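Local atomic coordinates of V-type ATPase 116 kDa subunit (Meiothermus ruber, PDB entry 3RRK), a protein that probably serves as the stator subunit of a rotary proton-transporting V-ATPase, this chain being the cytoplasmic N-terminal domain of that subunit. Residues A82-G92 / L260-K268. Sequence-based numbering, arbitrary orientation.
Sequences ATVPSSKPFTG and LIALWTRAK
The indole of Trp-264 is sandwiched between Thr-83, whose CB sits over the six-membered ring 3.7 Å from its centroid in a CH-pi contact, and Lys-268 CG on the opposite face, while Pro-85 CG meets its edge in plane. CG of Trp-264 stands anti to the backbone N (chi1 179°), which swings the ring along the helix flank to the loop. Replacing Trp-264 by alanine is likely to open a gap beside Thr-83 and Pro-85 and to leave the Glu-73 carboxylate without its indole N-H partner. The Phe-90 ring takes Leu-263 CD2 over one face, 4.0 Å from its centroid. At the edge of the Arg-266 guanidinium lie two loop carbonyls: NH1 donates to Phe-90 O at 3.0 Å and to Gly-92 O at 2.7 Å, the latter in the carbonyl plane. Arginine suits this place because its chain, bent at chi2 (75°), brings several N-H donors to the loop, while NE forms a salt bridge with Glu-270.

Between these ends, Thr-265 OG1 accepts from Ser-86 N (3.1 Å) and donates to Ile-261 O, a relay suited to a hydroxyl. Phe-90 N donates a hydrogen bond to Ala-262 O (2.9 Å), which still accepts its helical bond from Arg-266 N on the other face of the carbonyl plane; the small methyl of Ala-262 lets the loop approach closely.

The loop joins helices 56-79 and 94-138, wrapping across long helix 224-281; Phe-90 and Leu-263 both also touch Ala-97 of helix 94-138.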
loop_
_atom_site.group_PDB
_atom_site.type_symbol
_atom_site.label_atom_id
_atom_site.label_comp_id
_atom_site.label_asym_id
_atom_site.label_seq_id
_atom_site.Cartn_x
_atom_site.Cartn_y
_atom_site.Cartn_z
ATOM N N ALA A 82 3.544 -11.534 8.010
ATOM C CA ALA A 82 3.277 -10.519 9.018
ATOM C C ALA A 82 4.565 -10.165 9.746
ATOM O O ALA A 82 5.440 -11.015 9.921
ATOM C CB ALA A 82 2.234 -11.004 9.988
ATOM N N THR A 83 4.678 -8.906 10.157
ATOM C CA THR A 83 5.809 -8.456 10.966
ATOM C C THR A 83 5.725 -9.011 12.380
ATOM O O THR A 83 5.021 -8.467 13.227
ATOM C CB THR A 83 5.900 -6.908 11.026
ATOM O OG1 THR A 83 4.615 -6.356 11.347
ATOM C CG2 THR A 83 6.371 -6.351 9.682
ATOM N N VAL A 84 6.434 -10.105 12.628
ATOM C CA VAL A 84 6.463 -10.711 13.950
ATOM C C VAL A 84 7.901 -10.929 14.372
ATOM O O VAL A 84 8.636 -11.655 13.709
ATOM C CB VAL A 84 5.745 -12.057 13.970
ATOM C CG1 VAL A 84 5.783 -12.640 15.374
ATOM C CG2 VAL A 84 4.317 -11.893 13.487
ATOM N N PRO A 85 8.307 -10.287 15.474
ATOM C CA PRO A 85 9.691 -10.273 15.965
ATOM C C PRO A 85 10.419 -11.631 15.987
ATOM O O PRO A 85 10.005 -12.562 16.666
ATOM C CB PRO A 85 9.537 -9.683 17.366
ATOM C CG PRO A 85 8.427 -8.690 17.192
ATOM C CD PRO A 85 7.453 -9.361 16.241
ATOM N N SER A 86 11.506 -11.713 15.221
ATOM C CA SER A 86 12.355 -12.897 15.157
ATOM C C SER A 86 13.036 -13.105 16.498
ATOM O O SER A 86 13.314 -12.141 17.207
ATOM C CB SER A 86 13.405 -12.726 14.049
ATOM O OG SER A 86 14.464 -13.665 14.157
ATOM N N SER A 87 13.291 -14.362 16.847
ATOM C CA SER A 87 14.011 -14.684 18.080
ATOM C C SER A 87 15.504 -14.388 17.920
ATOM O O SER A 87 16.180 -14.025 18.892
ATOM C CB SER A 87 13.799 -16.153 18.473
ATOM O OG SER A 87 12.440 -16.416 18.773
ATOM N N LYS A 88 16.006 -14.552 16.692
ATOM C CA LYS A 88 17.391 -14.225 16.369
ATOM C C LYS A 88 17.436 -13.152 15.287
ATOM O O LYS A 88 17.551 -13.450 14.086
ATOM C CB LYS A 88 18.183 -15.469 15.953
ATOM C CG LYS A 88 19.686 -15.223 15.784
ATOM C CD LYS A 88 20.488 -16.528 15.660
ATOM C CE LYS A 88 20.636 -17.246 17.008
ATOM N NZ LYS A 88 21.622 -18.371 16.951
ATOM N N PRO A 89 17.341 -11.889 15.722
ATOM C CA PRO A 89 17.350 -10.705 14.868
ATOM C C PRO A 89 18.698 -10.558 14.152
ATOM O O PRO A 89 19.719 -11.011 14.682
ATOM C CB PRO A 89 17.157 -9.550 15.870
ATOM C CG PRO A 89 16.713 -10.171 17.135
ATOM C CD PRO A 89 17.325 -11.526 17.147
ATOM N N PHE A 90 18.692 -9.945 12.967
ATOM C CA PHE A 90 19.922 -9.640 12.242
ATOM C C PHE A 90 20.998 -9.078 13.201
ATOM O O PHE A 90 20.714 -8.145 13.966
ATOM C CB PHE A 90 19.613 -8.635 11.115
ATOM C CG PHE A 90 20.783 -8.332 10.239
ATOM C CD1 PHE A 90 21.085 -9.144 9.159
ATOM C CD2 PHE A 90 21.584 -7.240 10.495
ATOM C CE1 PHE A 90 22.170 -8.877 8.360
ATOM C CE2 PHE A 90 22.676 -6.963 9.686
ATOM C CZ PHE A 90 22.967 -7.782 8.618
ATOM N N THR A 91 22.220 -9.629 13.157
ATOM C CA THR A 91 23.283 -9.181 14.073
ATOM C C THR A 91 24.403 -8.382 13.398
ATOM O O THR A 91 25.319 -7.889 14.076
ATOM C CB THR A 91 23.949 -10.351 14.872
ATOM O OG1 THR A 91 24.601 -11.252 13.961
ATOM C CG2 THR A 91 22.920 -11.105 15.727
ATOM N N GLY A 92 24.342 -8.258 12.076
ATOM C CA GLY A 92 25.394 -7.552 11.364
ATOM C C GLY A 92 25.353 -6.033 11.475
ATOM O O GLY A 92 24.515 -5.458 12.169
ATOM N N LEU A 260 14.143 -11.031 6.089
ATOM C CA LEU A 260 13.464 -9.744 6.109
ATOM C C LEU A 260 12.999 -9.500 7.514
ATOM O O LEU A 260 13.240 -8.446 8.086
ATOM C CB LEU A 260 12.289 -9.720 5.129
ATOM C CG LEU A 260 12.637 -9.471 3.646
ATOM C CD1 LEU A 260 11.491 -9.862 2.724
ATOM C CD2 LEU A 260 13.007 -8.039 3.393
ATOM N N ILE A 261 12.361 -10.520 8.072
ATOM C CA ILE A 261 11.856 -10.506 9.434
ATOM C C ILE A 261 12.955 -10.175 10.437
ATOM O O ILE A 261 12.778 -9.321 11.300
ATOM C CB ILE A 261 11.190 -11.858 9.770
ATOM C CG1 ILE A 261 9.737 -11.853 9.300
ATOM C CG2 ILE A 261 11.219 -12.138 11.260
ATOM C CD1 ILE A 261 9.061 -13.192 9.446
ATOM N N ALA A 262 14.095 -10.842 10.325
ATOM C CA ALA A 262 15.224 -10.552 11.209
ATOM C C ALA A 262 15.780 -9.131 11.033
ATOM O O ALA A 262 16.335 -8.564 11.969
ATOM C CB ALA A 262 16.315 -11.551 10.984
ATOM N N LEU A 263 15.673 -8.586 9.818
ATOM C CA LEU A 263 16.108 -7.222 9.536
ATOM C C LEU A 263 15.138 -6.243 10.173
ATOM O O LEU A 263 15.530 -5.276 10.825
ATOM C CB LEU A 263 16.146 -6.978 8.019
ATOM C CG LEU A 263 17.289 -7.707 7.306
ATOM C CD1 LEU A 263 16.956 -8.010 5.841
ATOM C CD2 LEU A 263 18.610 -6.951 7.468
ATOM N N TRP A 264 13.856 -6.507 9.968
ATOM C CA TRP A 264 12.828 -5.655 10.495
ATOM C C TRP A 264 13.011 -5.553 11.997
ATOM O O TRP A 264 12.991 -4.460 12.589
ATOM C CB TRP A 264 11.466 -6.253 10.170
ATOM C CG TRP A 264 10.329 -5.445 10.703
ATOM C CD1 TRP A 264 9.776 -4.334 10.135
ATOM C CD2 TRP A 264 9.603 -5.682 11.919
ATOM N NE1 TRP A 264 8.750 -3.865 10.917
ATOM C CE2 TRP A 264 8.626 -4.667 12.020
ATOM C CE3 TRP A 264 9.683 -6.655 12.925
ATOM C CZ2 TRP A 264 7.729 -4.598 13.095
ATOM C CZ3 TRP A 264 8.790 -6.582 13.992
ATOM C CH2 TRP A 264 7.828 -5.562 14.066
ATOM N N THR A 265 13.218 -6.712 12.607
ATOM C CA THR A 265 13.316 -6.804 14.040
ATOM C C THR A 265 14.503 -5.992 14.551
ATOM O O THR A 265 14.351 -5.082 15.374
ATOM C CB THR A 265 13.389 -8.263 14.458
ATOM O OG1 THR A 265 12.190 -8.909 14.028
ATOM C CG2 THR A 265 13.506 -8.396 15.962
ATOM N N ARG A 266 15.687 -6.286 14.051
ATOM C CA ARG A 266 16.846 -5.512 14.471
ATOM C C ARG A 266 16.621 -3.999 14.293
ATOM O O ARG A 266 16.997 -3.204 15.159
ATOM C CB ARG A 266 18.081 -5.988 13.718
ATOM C CG ARG A 266 19.262 -5.051 13.761
ATOM C CD ARG A 266 19.961 -5.073 15.093
ATOM N NE ARG A 266 21.136 -4.203 15.099
ATOM C CZ ARG A 266 22.291 -4.492 14.497
ATOM N NH1 ARG A 266 22.438 -5.637 13.815
ATOM N NH2 ARG A 266 23.300 -3.628 14.568
ATOM N N ALA A 267 15.990 -3.611 13.181
ATOM C CA ALA A 267 15.815 -2.196 12.863
ATOM C C ALA A 267 14.768 -1.513 13.738
ATOM O O ALA A 267 14.970 -0.392 14.178
ATOM C CB ALA A 267 15.522 -1.985 11.370
ATOM N N LYS A 268 13.649 -2.178 13.989
ATOM C CA LYS A 268 12.680 -1.655 14.956
ATOM C C LYS A 268 13.353 -1.268 16.267
ATOM O O LYS A 268 13.108 -0.176 16.783
ATOM C CB LYS A 268 11.564 -2.660 15.215
ATOM C CG LYS A 268 10.417 -2.552 14.213
ATOM C CD LYS A 268 9.725 -1.214 14.374
ATOM C CE LYS A 268 8.219 -1.317 14.192
ATOM N NZ LYS A 268 7.613 0.017 13.893
#